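Long-range contacts in protein UL16 (Human herpesvirus 5 strain ad169, PDB 2WY3), which helps the virus escape the immune response by sequestering ligands of the host receptor KLRK1 inside the infected cell, which inhibits activation of NK cells: residues V1-K6 with D46-V51; C38-V43 with K123-L128; F53-N58 with L107-Y112. All blocks are in the same frame, centred on the assembly; numbering follows the deposited sequence.

Contact 1 (V1-K6 with D46-V51)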
loop_
_atom_site.group_PDB
_atom_site.type_symbol
_atom_site.label_atom_id
_atom_site.label_comp_id
_atom_site.label_asym_id
_atom_site.label_seq_id
_atom_site.Cartn_x
_atom_site.Cartn_y
_atom_site.Cartn_z
ATOM N N VAL B 1 22.253 10.208 16.065
ATOM C CA VAL B 1 21.674 10.386 14.741
ATOM C C VAL B 1 20.593 11.472 14.763
ATOM O O VAL B 1 19.828 11.588 15.726
ATOM C CB VAL B 1 21.109 9.052 14.194
ATOM C CG1 VAL B 1 20.090 8.469 15.152
ATOM C CG2 VAL B 1 20.504 9.250 12.814
ATOM N N ASP B 2 20.550 12.281 13.710
ATOM C CA ASP B 2 19.605 13.390 13.640
ATOM C C ASP B 2 18.439 13.040 12.730
ATOM O O ASP B 2 18.588 12.272 11.771
ATOM C CB ASP B 2 20.287 14.664 13.130
ATOM C CG ASP B 2 21.192 15.311 14.174
ATOM O OD1 ASP B 2 20.971 15.100 15.387
ATOM O OD2 ASP B 2 22.124 16.043 13.779
ATOM N N LEU B 3 17.277 13.594 13.062
ATOM C CA LEU B 3 16.081 13.495 12.241
ATOM C C LEU B 3 15.626 14.919 11.934
ATOM O O LEU B 3 16.100 15.873 12.557
ATOM C CB LEU B 3 14.967 12.783 13.014
ATOM C CG LEU B 3 15.083 11.309 13.405
ATOM C CD1 LEU B 3 14.984 10.428 12.178
ATOM C CD2 LEU B 3 16.364 11.017 14.181
ATOM N N GLY B 4 14.702 15.066 10.989
ATOM C CA GLY B 4 14.079 16.351 10.751
ATOM C C GLY B 4 14.667 17.118 9.574
ATOM O O GLY B 4 15.336 16.546 8.717
ATOM N N SER B 5 14.404 18.420 9.536
ATOM C CA SER B 5 14.755 19.234 8.377
ATOM C C SER B 5 15.601 20.444 8.753
ATOM O O SER B 5 15.181 21.263 9.562
ATOM C CB SER B 5 13.481 19.693 7.661
ATOM O OG SER B 5 13.737 20.811 6.829
ATOM N N LYS B 6 16.796 20.547 8.176
ATOM C CA LYS B 6 17.636 21.717 8.432
ATOM C C LYS B 6 17.029 22.992 7.842
ATOM O O LYS B 6 17.126 24.060 8.435
ATOM C CB LYS B 6 19.050 21.513 7.895
ATOM C CG LYS B 6 19.856 20.465 8.656
ATOM C CD LYS B 6 21.253 20.312 8.077
ATOM C CE LYS B 6 22.110 19.406 8.951
ATOM N NZ LYS B 6 22.159 19.903 10.356
ATOM N N ASP B 46 14.780 17.870 2.169
ATOM C CA ASP B 46 15.877 17.569 3.084
ATOM C C ASP B 46 15.423 16.882 4.371
ATOM O O ASP B 46 16.239 16.574 5.228
ATOM C CB ASP B 46 16.689 18.833 3.396
ATOM C CG ASP B 46 15.979 19.771 4.370
ATOM O OD1 ASP B 46 14.797 19.535 4.708
ATOM O OD2 ASP B 46 16.616 20.752 4.804
ATOM N N GLU B 47 14.126 16.618 4.497
ATOM C CA GLU B 47 13.617 16.070 5.750
ATOM C C GLU B 47 13.955 14.595 5.943
ATOM O O GLU B 47 13.643 13.748 5.094
ATOM C CB GLU B 47 12.105 16.274 5.883
ATOM C CG GLU B 47 11.595 15.900 7.282
ATOM C CD GLU B 47 10.107 16.146 7.457
ATOM O OE1 GLU B 47 9.469 16.608 6.492
ATOM O OE2 GLU B 47 9.583 15.868 8.562
ATOM N N ILE B 48 14.578 14.295 7.075
ATOM C CA ILE B 48 14.862 12.928 7.459
ATOM C C ILE B 48 13.735 12.388 8.318
ATOM O O ILE B 48 13.423 12.947 9.384
ATOM C CB ILE B 48 16.195 12.825 8.229
ATOM C CG1 ILE B 48 17.329 13.354 7.347
ATOM C CG2 ILE B 48 16.432 11.394 8.667
ATOM C CD1 ILE B 48 18.641 13.577 8.087
ATOM N N ILE B 49 13.105 11.321 7.830
ATOM C CA ILE B 49 12.072 10.610 8.572
ATOM C C ILE B 49 12.489 9.136 8.672
ATOM O O ILE B 49 13.471 8.724 8.054
ATOM C CB ILE B 49 10.699 10.761 7.888
ATOM C CG1 ILE B 49 10.765 10.334 6.411
ATOM C CG2 ILE B 49 10.237 12.213 7.978
ATOM C CD1 ILE B 49 9.397 10.311 5.737
ATOM N N GLY B 50 11.787 8.337 9.460
ATOM C CA GLY B 50 12.204 6.953 9.570
ATOM C C GLY B 50 11.412 6.137 10.554
ATOM O O GLY B 50 10.425 6.612 11.133
ATOM N N VAL B 51 11.886 4.917 10.784
ATOM C CA VAL B 51 11.160 3.958 11.605
ATOM C C VAL B 51 12.124 3.293 12.585
ATOM O O VAL B 51 13.156 2.765 12.180
ATOM C CB VAL B 51 10.510 2.857 10.740
ATOM C CG1 VAL B 51 9.680 1.936 11.603
ATOM C CG2 VAL B 51 9.643 3.478 9.636
HETATM O O HOH W 1 17.820 18.013 7.058
#

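Contact 2 (C38-V43 with K123-L128). With NAG (2-acetamido-2-deoxy-beta-D-glucopyranose), chain I.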
loop_
_atom_site.group_PDB
_atom_site.type_symbol
_atom_site.label_atom_id
_atom_site.label_comp_id
_atom_site.label_asym_id
_atom_site.label_seq_id
_atom_site.Cartn_x
_atom_site.Cartn_y
_atom_site.Cartn_z
ATOM N N CYS B 38 3.230 4.094 7.225
ATOM C CA CYS B 38 3.074 5.379 7.891
ATOM C C CYS B 38 2.924 6.548 6.928
ATOM O O CYS B 38 3.593 6.607 5.906
ATOM C CB CYS B 38 4.235 5.580 8.835
ATOM S SG CYS B 38 4.129 4.341 10.164
ATOM N N TYR B 39 2.037 7.463 7.292
ATOM C CA TYR B 39 1.517 8.485 6.406
ATOM C C TYR B 39 2.077 9.853 6.768
ATOM O O TYR B 39 1.804 10.372 7.858
ATOM C CB TYR B 39 0.002 8.454 6.619
ATOM C CG TYR B 39 -0.881 9.206 5.672
ATOM C CD1 TYR B 39 -1.652 8.524 4.733
ATOM C CD2 TYR B 39 -1.019 10.579 5.754
ATOM C CE1 TYR B 39 -2.509 9.194 3.882
ATOM C CE2 TYR B 39 -1.879 11.265 4.900
ATOM C CZ TYR B 39 -2.620 10.562 3.968
ATOM O OH TYR B 39 -3.478 11.234 3.127
ATOM N N TYR B 40 2.863 10.434 5.865
ATOM C CA TYR B 40 3.529 11.717 6.116
ATOM C C TYR B 40 3.083 12.762 5.102
ATOM O O TYR B 40 3.349 12.622 3.911
ATOM C CB TYR B 40 5.046 11.570 5.944
ATOM C CG TYR B 40 5.769 10.770 7.007
ATOM C CD1 TYR B 40 6.484 11.408 8.020
ATOM C CD2 TYR B 40 5.768 9.380 6.973
ATOM C CE1 TYR B 40 7.176 10.674 8.977
ATOM C CE2 TYR B 40 6.435 8.641 7.926
ATOM C CZ TYR B 40 7.132 9.285 8.930
ATOM O OH TYR B 40 7.803 8.538 9.865
ATOM N N GLU B 41 2.444 13.827 5.566
ATOM C CA GLU B 41 2.095 14.926 4.666
ATOM C C GLU B 41 3.218 15.957 4.590
ATOM O O GLU B 41 3.928 16.180 5.573
ATOM C CB GLU B 41 0.804 15.601 5.156
ATOM C CG GLU B 41 -0.348 14.612 5.219
ATOM C CD GLU B 41 -1.632 15.194 5.760
ATOM O OE1 GLU B 41 -1.661 15.580 6.945
ATOM O OE2 GLU B 41 -2.619 15.238 4.996
ATOM N N ASN B 42 3.380 16.527 3.397
ATOM C CA ASN B 42 4.267 17.666 3.154
ATOM C C ASN B 42 5.717 17.469 3.602
ATOM O O ASN B 42 6.314 18.331 4.251
ATOM C CB ASN B 42 3.675 18.936 3.766
ATOM C CG ASN B 42 2.499 19.475 2.965
ATOM O OD1 ASN B 42 2.096 18.888 1.957
ATOM N ND2 ASN B 42 1.947 20.600 3.405
ATOM N N VAL B 43 6.279 16.326 3.234
ATOM C CA VAL B 43 7.676 16.025 3.511
ATOM C C VAL B 43 8.552 16.907 2.631
ATOM O O VAL B 43 8.335 16.982 1.426
ATOM C CB VAL B 43 7.983 14.543 3.230
ATOM C CG1 VAL B 43 9.474 14.250 3.421
ATOM C CG2 VAL B 43 7.147 13.659 4.154
ATOM N N LYS B 123 8.547 13.189 17.467
ATOM C CA LYS B 123 7.149 12.753 17.526
ATOM C C LYS B 123 7.052 11.338 16.999
ATOM O O LYS B 123 7.876 10.916 16.186
ATOM C CB LYS B 123 6.271 13.638 16.642
ATOM C CG LYS B 123 6.508 15.123 16.833
ATOM C CD LYS B 123 6.089 15.566 18.217
ATOM C CE LYS B 123 4.589 15.774 18.302
ATOM N NZ LYS B 123 4.200 16.427 19.589
ATOM N N ILE B 124 6.044 10.601 17.456
ATOM C CA ILE B 124 5.765 9.306 16.875
ATOM C C ILE B 124 4.411 9.390 16.211
ATOM O O ILE B 124 3.392 9.560 16.887
ATOM C CB ILE B 124 5.760 8.180 17.924
ATOM C CG1 ILE B 124 7.160 8.029 18.531
ATOM C CG2 ILE B 124 5.318 6.876 17.265
ATOM C CD1 ILE B 124 7.222 7.074 19.746
ATOM N N ILE B 125 4.385 9.336 14.887
ATOM C CA ILE B 125 3.091 9.536 14.220
ATOM C C ILE B 125 2.247 8.269 14.256
ATOM O O ILE B 125 1.011 8.324 14.263
ATOM C CB ILE B 125 3.236 10.079 12.789
ATOM C CG1 ILE B 125 3.928 9.069 11.879
ATOM C CG2 ILE B 125 4.002 11.395 12.797
ATOM C CD1 ILE B 125 3.924 9.514 10.417
ATOM N N GLU B 126 2.914 7.127 14.305
ATOM C CA GLU B 126 2.210 5.846 14.405
ATOM C C GLU B 126 3.093 4.812 15.061
ATOM O O GLU B 126 4.289 4.746 14.792
ATOM C CB GLU B 126 1.791 5.351 13.014
ATOM C CG GLU B 126 1.007 4.049 13.047
ATOM C CD GLU B 126 0.417 3.655 11.689
ATOM O OE1 GLU B 126 0.292 4.516 10.780
ATOM O OE2 GLU B 126 0.078 2.465 11.538
ATOM N N ARG B 127 2.494 4.006 15.927
ATOM C CA ARG B 127 3.216 2.944 16.616
ATOM C C ARG B 127 2.506 1.633 16.340
ATOM O O ARG B 127 1.286 1.533 16.489
ATOM C CB ARG B 127 3.250 3.216 18.123
ATOM C CG ARG B 127 3.660 1.994 18.977
ATOM C CD ARG B 127 3.792 2.419 20.434
ATOM N NE ARG B 127 4.959 3.278 20.637
ATOM C CZ ARG B 127 5.180 4.004 21.728
ATOM N NH1 ARG B 127 4.294 4.014 22.724
ATOM N NH2 ARG B 127 6.283 4.732 21.818
ATOM N N LEU B 128 3.268 0.627 15.911
ATOM C CA LEU B 128 2.695 -0.688 15.659
ATOM C C LEU B 128 3.410 -1.709 16.528
ATOM O O LEU B 128 4.637 -1.807 16.488
ATOM C CB LEU B 128 2.863 -1.072 14.184
ATOM C CG LEU B 128 2.585 -2.545 13.894
ATOM C CD1 LEU B 128 1.074 -2.826 14.055
ATOM C CD2 LEU B 128 3.097 -2.929 12.495
HETATM C C1 NAG I . 0.863 20.949 2.525
HETATM C C2 NAG I . -0.266 21.190 3.520
HETATM C C3 NAG I . -1.483 21.834 2.870
HETATM C C4 NAG I . -1.070 23.005 1.991
HETATM C C5 NAG I . 0.021 22.576 1.020
HETATM C C6 NAG I . 0.457 23.741 0.139
HETATM C C7 NAG I . -0.661 19.722 5.413
HETATM C C8 NAG I . -1.532 18.606 5.907
HETATM N N2 NAG I . -0.655 19.922 4.100
HETATM O O3 NAG I . -2.370 22.282 3.871
HETATM O O4 NAG I . -2.185 23.471 1.266
HETATM O O5 NAG I . 1.141 22.082 1.729
HETATM O O6 NAG I . 1.138 24.690 0.931
HETATM O O7 NAG I . 0.003 20.398 6.198
HETATM O O HOH W 2 0.704 6.930 9.832
#

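Contact 3 (F53-N58 with L107-Y112). With NAG (2-acetamido-2-deoxy-beta-D-glucopyranose), chain J.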
loop_
_atom_site.group_PDB
_atom_site.type_symbol
_atom_site.label_atom_id
_atom_site.label_comp_id
_atom_site.label_asym_id
_atom_site.label_seq_id
_atom_site.Cartn_x
_atom_site.Cartn_y
_atom_site.Cartn_z
ATOM N N PHE B 53 12.714 0.304 15.437
ATOM C CA PHE B 53 12.230 -1.015 15.835
ATOM C C PHE B 53 12.827 -1.414 17.185
ATOM O O PHE B 53 14.049 -1.589 17.306
ATOM C CB PHE B 53 12.611 -2.073 14.783
ATOM C CG PHE B 53 12.452 -3.500 15.271
ATOM C CD1 PHE B 53 11.271 -3.920 15.857
ATOM C CD2 PHE B 53 13.493 -4.412 15.146
ATOM C CE1 PHE B 53 11.115 -5.227 16.317
ATOM C CE2 PHE B 53 13.348 -5.726 15.595
ATOM C CZ PHE B 53 12.160 -6.134 16.187
ATOM N N THR B 54 11.975 -1.571 18.191
ATOM C CA THR B 54 12.443 -1.991 19.519
ATOM C C THR B 54 12.032 -3.450 19.730
ATOM O O THR B 54 10.851 -3.774 19.680
ATOM C CB THR B 54 11.824 -1.087 20.626
ATOM O OG1 THR B 54 12.222 0.283 20.424
ATOM C CG2 THR B 54 12.271 -1.540 22.012
ATOM N N TRP B 55 12.998 -4.336 19.960
ATOM C CA TRP B 55 12.718 -5.774 20.068
ATOM C C TRP B 55 11.824 -6.086 21.271
ATOM O O TRP B 55 12.040 -5.554 22.355
ATOM C CB TRP B 55 14.045 -6.525 20.235
ATOM C CG TRP B 55 13.942 -8.005 20.080
ATOM C CD1 TRP B 55 13.073 -8.704 19.278
ATOM C CD2 TRP B 55 14.774 -8.974 20.718
ATOM N NE1 TRP B 55 13.323 -10.069 19.389
ATOM C CE2 TRP B 55 14.359 -10.251 20.272
ATOM C CE3 TRP B 55 15.842 -8.885 21.618
ATOM C CZ2 TRP B 55 14.973 -11.430 20.709
ATOM C CZ3 TRP B 55 16.443 -10.060 22.058
ATOM C CH2 TRP B 55 16.011 -11.314 21.596
ATOM N N GLN B 56 10.826 -6.951 21.085
ATOM C CA GLN B 56 9.920 -7.277 22.188
ATOM C C GLN B 56 10.682 -7.770 23.408
ATOM O O GLN B 56 10.286 -7.506 24.542
ATOM C CB GLN B 56 8.905 -8.356 21.787
ATOM C CG GLN B 56 7.865 -8.648 22.882
ATOM C CD GLN B 56 6.839 -9.694 22.464
ATOM O OE1 GLN B 56 6.861 -10.176 21.343
ATOM N NE2 GLN B 56 5.926 -10.036 23.371
ATOM N N HIS B 57 11.775 -8.489 23.166
ATOM C CA HIS B 57 12.440 -9.243 24.236
ATOM C C HIS B 57 13.587 -8.503 24.902
ATOM O O HIS B 57 14.177 -8.996 25.869
ATOM C CB HIS B 57 12.922 -10.592 23.701
ATOM C CG HIS B 57 11.814 -11.448 23.179
ATOM N ND1 HIS B 57 10.812 -11.936 23.990
ATOM C CD2 HIS B 57 11.542 -11.895 21.931
ATOM C CE1 HIS B 57 9.971 -12.653 23.262
ATOM N NE2 HIS B 57 10.388 -12.639 22.009
ATOM N N ASN B 58 13.900 -7.317 24.401
ATOM C CA ASN B 58 14.870 -6.466 25.083
ATOM C C ASN B 58 14.692 -5.032 24.639
ATOM O O ASN B 58 15.073 -4.659 23.535
ATOM C CB ASN B 58 16.301 -6.952 24.842
ATOM C CG ASN B 58 17.303 -6.253 25.728
ATOM O OD1 ASN B 58 17.066 -5.131 26.189
ATOM N ND2 ASN B 58 18.419 -6.919 25.990
ATOM N N LEU B 107 12.517 -12.699 16.076
ATOM C CA LEU B 107 13.491 -11.606 15.978
ATOM C C LEU B 107 12.903 -10.319 15.405
ATOM O O LEU B 107 13.579 -9.294 15.341
ATOM C CB LEU B 107 14.719 -12.050 15.150
ATOM C CG LEU B 107 15.552 -13.147 15.810
ATOM C CD1 LEU B 107 16.739 -13.548 14.938
ATOM C CD2 LEU B 107 16.040 -12.679 17.190
ATOM N N THR B 108 11.643 -10.352 14.987
ATOM C CA THR B 108 11.028 -9.131 14.454
ATOM C C THR B 108 9.803 -8.686 15.254
ATOM O O THR B 108 9.208 -7.648 14.944
ATOM C CB THR B 108 10.634 -9.264 12.953
ATOM O OG1 THR B 108 9.680 -10.323 12.796
ATOM C CG2 THR B 108 11.875 -9.550 12.084
ATOM N N VAL B 109 9.414 -9.469 16.262
ATOM C CA VAL B 109 8.346 -9.038 17.167
ATOM C C VAL B 109 8.834 -7.850 18.000
ATOM O O VAL B 109 10.019 -7.747 18.331
ATOM C CB VAL B 109 7.856 -10.181 18.108
ATOM C CG1 VAL B 109 6.968 -11.178 17.339
ATOM C CG2 VAL B 109 9.039 -10.884 18.777
ATOM N N GLY B 110 7.926 -6.933 18.318
ATOM C CA GLY B 110 8.319 -5.754 19.062
ATOM C C GLY B 110 7.491 -4.545 18.682
ATOM O O GLY B 110 6.299 -4.676 18.416
ATOM N N ARG B 111 8.128 -3.381 18.692
ATOM C CA ARG B 111 7.418 -2.098 18.540
ATOM C C ARG B 111 8.053 -1.320 17.408
ATOM O O ARG B 111 9.268 -1.100 17.427
ATOM C CB ARG B 111 7.572 -1.309 19.843
ATOM C CG ARG B 111 6.629 -0.118 20.025
ATOM C CD ARG B 111 6.923 0.596 21.356
ATOM N NE ARG B 111 8.024 1.539 21.212
ATOM C CZ ARG B 111 9.103 1.576 21.984
ATOM N NH1 ARG B 111 9.243 0.720 22.998
ATOM N NH2 ARG B 111 10.040 2.481 21.737
ATOM N N TYR B 112 7.246 -0.907 16.425
ATOM C CA TYR B 112 7.731 -0.126 15.282
ATOM C C TYR B 112 7.162 1.282 15.392
ATOM O O TYR B 112 5.942 1.457 15.341
ATOM C CB TYR B 112 7.309 -0.773 13.942
ATOM C CG TYR B 112 8.013 -2.105 13.712
ATOM C CD1 TYR B 112 9.142 -2.181 12.898
ATOM C CD2 TYR B 112 7.569 -3.270 14.338
ATOM C CE1 TYR B 112 9.806 -3.393 12.698
ATOM C CE2 TYR B 112 8.234 -4.491 14.141
ATOM C CZ TYR B 112 9.346 -4.536 13.329
ATOM O OH TYR B 112 10.009 -5.741 13.144
HETATM C C1 NAG J . 19.353 -6.091 26.710
HETATM C C2 NAG J . 20.219 -7.091 27.477
HETATM C C3 NAG J . 21.360 -6.367 28.182
HETATM C C4 NAG J . 22.110 -5.478 27.201
HETATM C C5 NAG J . 21.134 -4.555 26.481
HETATM C C6 NAG J . 21.840 -3.651 25.474
HETATM C C7 NAG J . 18.959 -9.043 28.232
HETATM C C8 NAG J . 18.283 -9.699 29.399
HETATM N N2 NAG J . 19.432 -7.817 28.456
HETATM O O3 NAG J . 22.240 -7.302 28.761
HETATM O O4 NAG J . 23.040 -4.692 27.905
HETATM O O5 NAG J . 20.139 -5.318 25.827
HETATM O O6 NAG J . 22.376 -4.431 24.428
HETATM O O7 NAG J . 19.041 -9.631 27.142
HETATM O O HOH W 3 10.560 1.432 18.522
HETATM O O HOH W 4 12.926 2.343 21.994
#

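Contact 1 (V1-K6 with D46-V51)
The carboxylate of Asp-46 meets the hydroxyl of Ser-5 at its rim: OG of Ser-5 donates to OD1 of Asp-46 over 2.7 Å, on the syn lone pair, the one on the side of OD2. CG of Asp-46 sits between its own backbone N and carbonyl carbon (chi1 76°), and this turn brings the carboxylate up to the serine. Thr-44 OG1 also binds OD1 and the backbone N of Ser-7 binds OD2, so several partners fix its rotation, while Ser-5 OG reaches Ser-7 and Ser-8 as well. A small hydroxyl suits this cramped polar corner.

Next to it, Gly-4 and Ile-48 form a single antiparallel hydrogen-bonded pair, with Gly-4 N to Ile-48 O and Ile-48 N to Gly-4 O both 2.9 Å; the second donor stands 41° out of the carbonyl plane of Gly-4. The bridge fastens the N-terminal segment, whose strand 2-3 pairs with strand 10-13, to the chain leading into strand 49-55 in the six-stranded sheet of an immunoglobulin-like sandwich. The chain turns a corner at Gly-4, whose backbone angles would press a beta carbon against the preceding carbonyl oxygen.

On the apolar side, CD1 of Leu-3 comes within 3.9 Å of CG2 of Ile-48, the two branched chains crossing at about a right angle, and Leu-66 touches Leu-3 too. Glu-47 extends its chain to a salt bridge with Arg-116. A water accepts from Lys-6 N at 3.0 Å and donates to Asp-46 O at 2.8 Å, closing the outer end.

Contact 2 (C38-V43 with K123-L128)
This is a side-chain contact between sheets, without direct hydrogen bonds: strand 34-41, at one border of the three-stranded sheet, lies against strand 121-131 of the six-stranded sheet, and one methyl makes the closest direct contacts. CD1 of Ile-125 sits over the centre of the Tyr-40 ring, 3.6 Å from the centroid and 12° off the normal, a CH-pi contact in which the side chains cross at about a right angle. The same methyl lies 3.4 Å from Tyr-39 O. Ile-125 places CG1 between its backbone N and carbonyl carbon (chi1 65°), directing the longer branch at the ring from the corner where strand 121-131 breaks.

The arrangement belongs to an immunoglobulin-like sandwich, in which Cys-38, its SG 3.8 Å from CB of Glu-126, forms the disulfide to Cys-114 that joins the two sheets. Tyrosine suits its site because its flat face receives the methyl while its OH hydrogen-bonds to Leu-115 O on the facing sheet.

Farther out, a water accepts from Tyr-39 N at 2.9 Å and donates to Glu-126 OE1 at 2.6 Å, while OE2 of that extended glutamate accepts from Trp-28 NE1. Tyr-39 OH bonds to an acidic side chain of another protein's chain.

Contact 3 (F53-N58 with L107-Y112)
Phe-53 and Tyr-112 stack on one face of the antiparallel pair formed by strands 49-55 and 110-118, central neighbours in the six-stranded sheet of a V-type immunoglobulin-like sandwich, where they correspond to strands C and F. The two strand segments run at 172° to each other, 4.7 Å apart, and Thr-54 and Arg-111 share the hydrogen-bonded pair between them.

The aromatic side is tightly packed. The rings form an offset stack, with centroids 4.5 Å apart and planes at 16°, and CD1 of Phe-53 lies just 3.2 Å from CZ of Tyr-112. The tyrosine hydroxyl reaches across the rim of the phenylalanine face and donates to Thr-108 O over 2.7 Å, on a lone pair, tying down the loop before the strand; Arg-102 binds the same hydroxyl and makes a cation-pi contact with Phe-53. The phenylalanine edge abuts Gly-110 CA and Val-109 O. A glycine fits here because a beta carbon would collide with Thr-54 O and with the ring.

Toward the strand ends the packing is looser and the residues more exposed. Gln-56 N still bonds to Val-109 O at 3.0 Å, from above the carbonyl plane, but OE1 of Gln-56 merely brushes the valine methine and one methyl. CZ2 of Trp-55 lies 3.9 Å from CD2 of Leu-107, and its NE1 bonds to Asn-106 O. A type I turn from Trp-55 to Asn-58 ends at the glycosylated asparagine.

On the opposite face of the sheet from the rings, Thr-54 lies over the Arg-111 guanidinium, whose NE is held by Asp-113. A water joins the pair there, 2.7 Å from Thr-54 OG1 and accepting from Arg-111 NH2 at 2.9 Å.

Contacts 1 and 3 grip the two ends of strand 49-55, whereas contact 2 spans the two sheets. Contact 2 lies nearest the chain's centre and has no exposed touching residue; contact 3 includes exposed Gln-56, His-57 and Leu-107, and contact 1 exposed Lys-6. Contact 3 is regular strand pairing reinforced by stacked rings, contact 1 an isolated bridge beside one carboxylate held by hydroxyl and N-H donors, and contact 2 a methyl on a ring, with a cysteine sulfur against a glutamate and a water bridge. Tyr-40 links contact 2 to contact 1, its CE1 lying 3.6 Å from CG2 of Ile-49. Between contacts 2 and 3, Leu-128 O stands 2.8 Å from Tyr-112 N, a probable hydrogen bond.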